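Local coordinates for conserved protein with 2 CBS domains (Pyrobaculum aerophilum, PDB 2RIH) that binds AMP through a pair of CBS domains and, as in related Bateman-domain proteins, may sense the adenylate state of the cell, at residues H90-K95 against R102-V107; R25-E30 against A39-R44; R61-A64 against D68-G71. One frame throughout, in Å; residues are numbered along the deposited sequence. Where two conformers were deposited one is given.

Contact 1 (H90-K95 against R102-V107). With SO4 (sulfate ion), chain C; SO4 (sulfate ion), chain D; SO4 (sulfate ion), chain F.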
loop_
_atom_site.group_PDB
_atom_site.type_symbol
_atom_site.label_atom_id
_atom_site.label_comp_id
_atom_site.label_asym_id
_atom_site.label_seq_id
_atom_site.Cartn_x
_atom_site.Cartn_y
_atom_site.Cartn_z
ATOM N N HIS A 90 6.375 -15.960 8.185
ATOM C CA HIS A 90 7.109 -15.039 9.061
ATOM C C HIS A 90 8.372 -14.497 8.388
ATOM O O HIS A 90 8.812 -13.384 8.696
ATOM C CB HIS A 90 7.432 -15.672 10.433
ATOM C CG HIS A 90 8.569 -16.651 10.420
ATOM N ND1 HIS A 90 9.889 -16.258 10.409
ATOM C CD2 HIS A 90 8.582 -18.006 10.463
ATOM C CE1 HIS A 90 10.667 -17.327 10.420
ATOM N NE2 HIS A 90 9.898 -18.402 10.458
ATOM N N VAL A 91 8.941 -15.281 7.467
ATOM C CA VAL A 91 10.080 -14.839 6.670
ATOM C C VAL A 91 9.691 -13.671 5.750
ATOM O O VAL A 91 10.486 -12.750 5.558
ATOM C CB VAL A 91 10.682 -15.991 5.829
ATOM C CG1 VAL A 91 11.714 -15.458 4.843
ATOM C CG2 VAL A 91 11.307 -17.038 6.736
ATOM N N ALA A 92 8.478 -13.710 5.191
ATOM C CA ALA A 92 7.989 -12.628 4.322
ATOM C C ALA A 92 7.717 -11.361 5.126
ATOM O O ALA A 92 8.152 -10.273 4.738
ATOM C CB ALA A 92 6.737 -13.053 3.576
ATOM N N ALA A 93 7.001 -11.517 6.240
ATOM C CA ALA A 93 6.703 -10.413 7.145
ATOM C C ALA A 93 7.977 -9.702 7.588
ATOM O O ALA A 93 8.049 -8.479 7.549
ATOM C CB ALA A 93 5.938 -10.914 8.369
ATOM N N GLU A 94 8.975 -10.478 8.004
ATOM C CA GLU A 94 10.259 -9.922 8.425
ATOM C C GLU A 94 10.949 -9.153 7.291
ATOM O O GLU A 94 11.424 -8.031 7.500
ATOM C CB GLU A 94 11.169 -11.030 8.971
ATOM C CG GLU A 94 12.336 -10.527 9.809
ATOM C CD GLU A 94 11.901 -9.677 11.000
ATOM O OE1 GLU A 94 10.791 -9.898 11.550
ATOM O OE2 GLU A 94 12.679 -8.779 11.387
ATOM N N LYS A 95 10.984 -9.729 6.093
ATOM C CA LYS A 95 11.551 -9.022 4.936
ATOM C C LYS A 95 10.800 -7.719 4.644
ATOM O O LYS A 95 11.418 -6.707 4.325
ATOM C CB LYS A 95 11.600 -9.905 3.675
ATOM C CG LYS A 95 12.765 -10.893 3.657
ATOM C CD LYS A 95 13.507 -10.882 2.326
ATOM C CE LYS A 95 14.757 -11.765 2.356
ATOM N NZ LYS A 95 15.777 -11.351 1.325
ATOM N N ARG A 102 5.906 -3.282 1.424
ATOM C CA ARG A 102 4.617 -3.880 1.726
ATOM C C ARG A 102 4.297 -5.044 0.813
ATOM O O ARG A 102 3.175 -5.540 0.811
ATOM C CB ARG A 102 3.532 -2.816 1.668
ATOM C CG ARG A 102 3.655 -1.799 2.779
ATOM C CD ARG A 102 2.701 -0.652 2.556
ATOM N NE ARG A 102 2.938 -0.078 1.238
ATOM C CZ ARG A 102 2.054 0.638 0.555
ATOM N NH1 ARG A 102 0.865 0.921 1.073
ATOM N NH2 ARG A 102 2.377 1.080 -0.653
ATOM N N HIS A 103 5.294 -5.473 0.046
ATOM C CA HIS A 103 5.183 -6.620 -0.849
ATOM C C HIS A 103 6.494 -7.380 -0.844
ATOM O O HIS A 103 7.528 -6.824 -0.488
ATOM C CB HIS A 103 4.910 -6.169 -2.292
ATOM C CG HIS A 103 3.593 -5.481 -2.473
ATOM N ND1 HIS A 103 3.433 -4.126 -2.274
ATOM C CD2 HIS A 103 2.379 -5.956 -2.835
ATOM C CE1 HIS A 103 2.173 -3.800 -2.507
ATOM N NE2 HIS A 103 1.512 -4.891 -2.841
ATOM N N VAL A 104 6.429 -8.656 -1.223
ATOM C CA VAL A 104 7.608 -9.442 -1.561
ATOM C C VAL A 104 7.279 -10.286 -2.781
ATOM O O VAL A 104 6.132 -10.720 -2.978
ATOM C CB VAL A 104 8.125 -10.374 -0.417
ATOM C CG1 VAL A 104 8.728 -9.562 0.706
ATOM C CG2 VAL A 104 7.024 -11.303 0.089
ATOM N N VAL A 105 8.297 -10.500 -3.604
ATOM C CA VAL A 105 8.186 -11.358 -4.771
ATOM C C VAL A 105 8.407 -12.798 -4.313
ATOM O O VAL A 105 9.406 -13.095 -3.661
ATOM C CB VAL A 105 9.214 -10.944 -5.845
ATOM C CG1 VAL A 105 9.175 -11.893 -7.039
ATOM C CG2 VAL A 105 8.946 -9.517 -6.292
ATOM N N VAL A 106 7.451 -13.679 -4.607
ATOM C CA VAL A 106 7.581 -15.091 -4.269
ATOM C C VAL A 106 8.153 -15.838 -5.465
ATOM O O VAL A 106 7.618 -15.757 -6.567
ATOM C CB VAL A 106 6.225 -15.728 -3.865
ATOM C CG1 VAL A 106 6.421 -17.167 -3.426
ATOM C CG2 VAL A 106 5.559 -14.925 -2.745
ATOM N N VAL A 107 9.243 -16.561 -5.238
ATOM C CA VAL A 107 9.890 -17.346 -6.282
ATOM C C VAL A 107 10.051 -18.791 -5.815
ATOM O O VAL A 107 9.912 -19.085 -4.624
ATOM C CB VAL A 107 11.263 -16.748 -6.686
ATOM C CG1 VAL A 107 11.085 -15.345 -7.284
ATOM C CG2 VAL A 107 12.232 -16.719 -5.494
HETATM S S SO4 C . 5.454 -1.082 -1.636
HETATM O O1 SO4 C . 5.619 -0.567 -0.282
HETATM O O2 SO4 C . 5.674 -2.529 -1.614
HETATM O O3 SO4 C . 4.102 -0.842 -2.132
HETATM O O4 SO4 C . 6.425 -0.427 -2.485
HETATM S S SO4 D . -2.190 -5.069 -2.645
HETATM O O1 SO4 D . -1.737 -4.716 -1.312
HETATM O O2 SO4 D . -2.644 -6.453 -2.650
HETATM O O3 SO4 D . -3.309 -4.232 -3.024
HETATM O O4 SO4 D . -1.112 -4.900 -3.597
HETATM S S SO4 F . 1.676 3.089 4.582
HETATM O O1 SO4 F . 0.727 4.196 4.568
HETATM O O2 SO4 F . 2.129 2.845 5.940
HETATM O O3 SO4 F . 1.037 1.888 4.090
HETATM O O4 SO4 F . 2.811 3.427 3.751
#

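Contact 2 (R25-E30 against A39-R44)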
loop_
_atom_site.group_PDB
_atom_site.type_symbol
_atom_site.label_atom_id
_atom_site.label_comp_id
_atom_site.label_asym_id
_atom_site.label_seq_id
_atom_site.Cartn_x
_atom_site.Cartn_y
_atom_site.Cartn_z
ATOM N N ARG A 25 3.385 3.920 -17.609
ATOM C CA ARG A 25 1.930 3.848 -17.730
ATOM C C ARG A 25 1.440 2.435 -18.047
ATOM O O ARG A 25 0.328 2.072 -17.663
ATOM C CB ARG A 25 1.401 4.825 -18.794
ATOM C CG ARG A 25 -0.075 5.179 -18.580
ATOM C CD ARG A 25 -0.604 6.183 -19.578
ATOM N NE ARG A 25 0.251 7.360 -19.723
ATOM C CZ ARG A 25 0.175 8.485 -19.009
ATOM N NH1 ARG A 25 -0.720 8.636 -18.044
ATOM N NH2 ARG A 25 1.014 9.479 -19.266
ATOM N N GLU A 26 2.249 1.654 -18.764
ATOM C CA GLU A 26 1.914 0.251 -19.023
ATOM C C GLU A 26 1.820 -0.516 -17.709
ATOM O O GLU A 26 0.871 -1.279 -17.503
ATOM C CB GLU A 26 2.924 -0.408 -19.969
ATOM C CG GLU A 26 2.710 -0.024 -21.426
ATOM C CD GLU A 26 3.874 -0.398 -22.324
ATOM O OE1 GLU A 26 4.904 -0.883 -21.817
ATOM O OE2 GLU A 26 3.758 -0.200 -23.550
ATOM N N VAL A 27 2.796 -0.294 -16.826
ATOM C CA VAL A 27 2.790 -0.896 -15.492
ATOM C C VAL A 27 1.559 -0.456 -14.701
ATOM O O VAL A 27 0.860 -1.283 -14.122
ATOM C CB VAL A 27 4.064 -0.539 -14.689
ATOM C CG1 VAL A 27 3.923 -0.984 -13.206
ATOM C CG2 VAL A 27 5.294 -1.151 -15.352
ATOM N N ALA A 28 1.314 0.850 -14.673
ATOM C CA ALA A 28 0.139 1.413 -14.014
ATOM C C ALA A 28 -1.171 0.821 -14.516
ATOM O O ALA A 28 -2.066 0.549 -13.723
ATOM C CB ALA A 28 0.119 2.933 -14.168
ATOM N N THR A 29 -1.278 0.622 -15.828
ATOM C CA THR A 29 -2.486 0.057 -16.442
ATOM C C THR A 29 -2.731 -1.377 -15.969
ATOM O O THR A 29 -3.850 -1.729 -15.556
ATOM C CB THR A 29 -2.395 0.106 -17.984
ATOM O OG1 THR A 29 -2.293 1.475 -18.405
ATOM C CG2 THR A 29 -3.615 -0.558 -18.652
ATOM N N GLU A 30 -1.681 -2.192 -15.985
ATOM C CA GLU A 30 -1.809 -3.586 -15.573
ATOM C C GLU A 30 -2.107 -3.726 -14.085
ATOM O O GLU A 30 -2.917 -4.560 -13.691
ATOM C CB GLU A 30 -0.566 -4.389 -15.952
ATOM C CG GLU A 30 -0.313 -4.464 -17.442
ATOM C CD GLU A 30 -1.519 -4.909 -18.243
ATOM O OE1 GLU A 30 -1.831 -4.251 -19.257
ATOM O OE2 GLU A 30 -2.152 -5.909 -17.862
ATOM N N ALA A 39 4.075 -4.680 -9.477
ATOM C CA ALA A 39 4.372 -5.340 -10.731
ATOM C C ALA A 39 5.822 -5.850 -10.743
ATOM O O ALA A 39 6.734 -5.194 -10.235
ATOM C CB ALA A 39 4.142 -4.372 -11.913
ATOM N N VAL A 40 6.027 -7.022 -11.328
ATOM C CA VAL A 40 7.364 -7.565 -11.519
ATOM C C VAL A 40 7.807 -7.345 -12.968
ATOM O O VAL A 40 7.084 -7.676 -13.900
ATOM C CB VAL A 40 7.414 -9.076 -11.175
ATOM C CG1 VAL A 40 8.793 -9.671 -11.488
ATOM C CG2 VAL A 40 7.057 -9.302 -9.716
ATOM N N LEU A 41 8.986 -6.760 -13.150
ATOM C CA LEU A 41 9.571 -6.626 -14.486
ATOM C C LEU A 41 10.451 -7.846 -14.700
ATOM O O LEU A 41 11.239 -8.202 -13.825
ATOM C CB LEU A 41 10.358 -5.323 -14.643
ATOM C CG LEU A 41 9.591 -3.992 -14.533
ATOM C CD1 LEU A 41 10.475 -2.833 -15.011
ATOM C CD2 LEU A 41 8.262 -3.983 -15.299
ATOM N N THR A 42 10.271 -8.520 -15.836
ATOM C CA THR A 42 10.974 -9.770 -16.107
ATOM C C THR A 42 11.993 -9.604 -17.230
ATOM O O THR A 42 11.893 -8.692 -18.059
ATOM C CB THR A 42 9.988 -10.921 -16.454
ATOM O OG1 THR A 42 9.193 -10.553 -17.585
ATOM C CG2 THR A 42 9.065 -11.212 -15.266
ATOM N N ALA A 43 12.980 -10.494 -17.229
ATOM C CA ALA A 43 14.052 -10.475 -18.208
ATOM C C ALA A 43 13.479 -10.642 -19.615
ATOM O O ALA A 43 12.598 -11.475 -19.844
ATOM C CB ALA A 43 15.066 -11.578 -17.909
ATOM N N ARG A 44 13.977 -9.829 -20.540
ATOM C CA ARG A 44 13.533 -9.878 -21.927
ATOM C C ARG A 44 13.613 -11.300 -22.502
ATOM O O ARG A 44 12.696 -11.745 -23.200
ATOM C CB ARG A 44 14.334 -8.876 -22.775
ATOM C CG ARG A 44 15.842 -9.120 -22.818
ATOM C CD ARG A 44 16.643 -7.825 -23.003
ATOM N NE ARG A 44 16.122 -6.983 -24.087
ATOM C CZ ARG A 44 15.623 -5.753 -23.951
ATOM N NH1 ARG A 44 15.565 -5.148 -22.766
ATOM N NH2 ARG A 44 15.183 -5.105 -25.027
#

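Contact 3 (R61-A64 against D68-G71)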
loop_
_atom_site.group_PDB
_atom_site.type_symbol
_atom_site.label_atom_id
_atom_site.label_comp_id
_atom_site.label_asym_id
_atom_site.label_seq_id
_atom_site.Cartn_x
_atom_site.Cartn_y
_atom_site.Cartn_z
ATOM N N ARG A 61 5.725 8.470 -6.777
ATOM C CA ARG A 61 6.914 9.323 -6.818
ATOM C C ARG A 61 7.139 9.904 -8.216
ATOM O O ARG A 61 7.536 11.066 -8.359
ATOM C CB ARG A 61 8.151 8.541 -6.358
ATOM C CG ARG A 61 9.463 9.318 -6.485
ATOM C CD ARG A 61 10.667 8.515 -5.995
ATOM N NE ARG A 61 10.677 7.152 -6.522
ATOM C CZ ARG A 61 10.996 6.812 -7.768
ATOM N NH1 ARG A 61 10.958 5.531 -8.120
ATOM N NH2 ARG A 61 11.345 7.731 -8.669
ATOM N N ALA A 62 6.879 9.092 -9.241
ATOM C CA ALA A 62 6.992 9.505 -10.640
ATOM C C ALA A 62 6.074 10.682 -10.949
ATOM O O ALA A 62 6.483 11.643 -11.595
ATOM C CB ALA A 62 6.661 8.325 -11.564
ATOM N N VAL A 63 4.832 10.584 -10.483
ATOM C CA VAL A 63 3.836 11.641 -10.605
ATOM C C VAL A 63 4.321 12.921 -9.894
ATOM O O VAL A 63 4.333 13.990 -10.489
ATOM C CB VAL A 63 2.471 11.177 -10.012
ATOM C CG1 VAL A 63 1.474 12.330 -9.926
ATOM C CG2 VAL A 63 1.890 10.030 -10.828
ATOM N N ALA A 64 4.732 12.787 -8.632
ATOM C CA ALA A 64 5.240 13.910 -7.828
ATOM C C ALA A 64 6.400 14.643 -8.506
ATOM O O ALA A 64 6.502 15.870 -8.410
ATOM C CB ALA A 64 5.669 13.417 -6.422
ATOM N N ASP A 68 8.002 11.794 -17.356
ATOM C CA ASP A 68 7.282 11.324 -18.513
ATOM C C ASP A 68 6.779 9.919 -18.175
ATOM O O ASP A 68 7.544 8.951 -18.174
ATOM C CB ASP A 68 8.198 11.315 -19.742
ATOM C CG ASP A 68 7.472 10.933 -21.018
ATOM O OD1 ASP A 68 8.119 10.999 -22.081
ATOM O OD2 ASP A 68 6.269 10.579 -20.978
ATOM N N LEU A 69 5.486 9.838 -17.876
ATOM C CA LEU A 69 4.821 8.586 -17.486
ATOM C C LEU A 69 4.689 7.587 -18.645
ATOM O O LEU A 69 4.342 6.430 -18.436
ATOM C CB LEU A 69 3.446 8.899 -16.880
ATOM C CG LEU A 69 3.305 9.175 -15.370
ATOM C CD1 LEU A 69 4.575 9.629 -14.683
ATOM C CD2 LEU A 69 2.149 10.162 -15.129
ATOM N N ASP A 70 4.962 8.036 -19.864
ATOM C CA ASP A 70 5.064 7.137 -21.017
ATOM C C ASP A 70 6.519 6.805 -21.365
ATOM O O ASP A 70 6.791 6.211 -22.401
ATOM C CB ASP A 70 4.341 7.738 -22.218
ATOM C CG ASP A 70 2.851 7.788 -22.017
ATOM O OD1 ASP A 70 2.241 6.717 -21.849
ATOM O OD2 ASP A 70 2.294 8.895 -22.016
ATOM N N GLY A 71 7.441 7.189 -20.493
ATOM C CA GLY A 71 8.832 6.765 -20.593
ATOM C C GLY A 71 9.022 5.408 -19.916
ATOM O O GLY A 71 8.082 4.852 -19.343
#

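Contact 1 (H90-K95 against R102-V107)
Ala-92 and Val-104 meet methyl to methyl, CB of Ala-92 lying 3.9 Å from CG2 of Val-104, where the backbones of 90-95 and 102-107 come nearest. The other branch of the valine, CG1, lies 4.1 Å from CB of Lys-95, one helical turn further on. With CG1 anti to its own carbonyl carbon (chi1 -70°), Val-104 spreads its two methyls so that each meets a different residue of the helix. The lysine offers this interface its first carbon, while the rest of its chain bends off at chi2 and carries the amine away. Leu-117 of strand 113-118 touches both Ala-92 and Val-104, and Val-83 of strand 82-84 also packs on Val-104, so the helix lies against one face of the sheet.

At the start of the strand, anion binding replaces apolar packing. His-103, whose side chain points away from the helix, uses both ring nitrogens at its edge: ND1 donates to O2 of the chain C sulfate at 2.8 Å, and NE2 to O4 of the chain D sulfate with an N-H...O angle of 174°. Arg-102 grips the chain C sulfate through its backbone N, through NE, nearly straight to O1 at 3.1 Å, and through NH2 to O3. An alanine in place of Arg-102 would probably cost that sulfate the NE and NH2 bonds from this position and leave Glu-56 of the second subunit without this salt-bridge mate. Arg-57 of this chain and Arg-120 of the second subunit lie close to Arg-102 and add to the cationic surroundings. Both Arg-102 and His-103 bind AMP in this protein, so the sulfates may mimic its phosphate, and the helix-on-strand packing belongs to the beta-alpha-beta unit of a CBS domain.

Contact 2 (R25-E30 against A39-R44)
This is a wholly apolar helix-on-sheet contact inside the beta-alpha-beta unit formed by strand 16-19, helix 24-34 and strand 38-43 of the first CBS domain. Val-27 supplies the helix side, and its two methyls divide the strand between them. CG1 comes to 3.6 Å from CB of Ala-39, a close approach that agrees with the backbones being nearest at this pair, where the CA of Val-27 and the CA of Ala-39 are 6.7 Å apart. CG2 turns to the next inward-reaching residue of the strand, 4.1 Å from CD2 of Leu-41, and the two side chains cross at about a right angle. The chi1 of Val-27, 170°, places CG1 opposite the backbone N and explains why one methyl serves each strand residue.

The surroundings extend the same apolar layer. Val-54 on the neighbouring strand 50-55 touches Val-27, Val-16 packs on Ala-39, and Val-40, between the two contact residues, turns its side chain to strand 113-118 of the other CBS domain. On the helix, the hydroxyl of Thr-29 bonds back to the carbonyl of Arg-25, OG1 to O at 2.8 Å, tilted 32° from the carbonyl plane. The backbone N of Thr-29 reaches that oxygen from the other face, so the acceptor is held by two donors. Beyond it, Ala-28 and Thr-29 pack on Val-63 and Ala-64 of the second subunit.

With only methyl groups touching, orientation here rests on shape: a small alanine admits the helix closely, and the longer leucine spans the wider separation beside it.

Contact 3 (R61-A64 against D68-G71)
A type I beta turn from Asp-68 to Gly-71, in the loop that follows helix 56-64, folds back against the last turn of that helix. Its one residue in contact is Leu-69, whose forked end straddles two successive helix residues. CD1 lies 4.0 Å from CB of Ala-62, and CD2 lies 4.3 Å from CG2 of Val-63. The helix residues present themselves differently: the CB of Ala-62 points toward the turn, whereas that of Val-63 points away and CG2 alone comes within range. The leucine's chi2 of 22° lies away from the usual staggered values while CD1 and CD2 face Ala-62 and Val-63.

The contact itself lies at the dimer interface, where Leu-69 packs on Leu-69 of the second subunit and Val-63 on its own counterpart there. The same helix carries Arg-61, an AMP-binding residue.

The turn is secured by its own bonds. Gly-71 N donates to Asp-68 O at 2.9 Å, and the Asp-68 side chain adds an Asx turn: OD2 accepts from the backbone N of Asp-70 at 3.1 Å, the donor standing 45° out of the carboxylate plane.

From the N terminus, contact 2 comes first, joining helix 24-34 to strand 38-43 across the eight residues between its segments. Contact 3 follows, a shorter closure with three residues between helix 56-64 and its turn, and contact 1 repeats the helix-strand closure in the second CBS domain. All three run in series; none nests or crosses. Contacts 2 and 3 lie on the same side of the chain's centre and are bridged by the salt bridge from Arg-25 NE to Asp-70 OD1, 3.0 Å. Contacts 1 and 2, centres 20 Å apart, meet where Val-105 CG2 packs 3.9 Å from Val-40 CG2, joining the two domains' sheets.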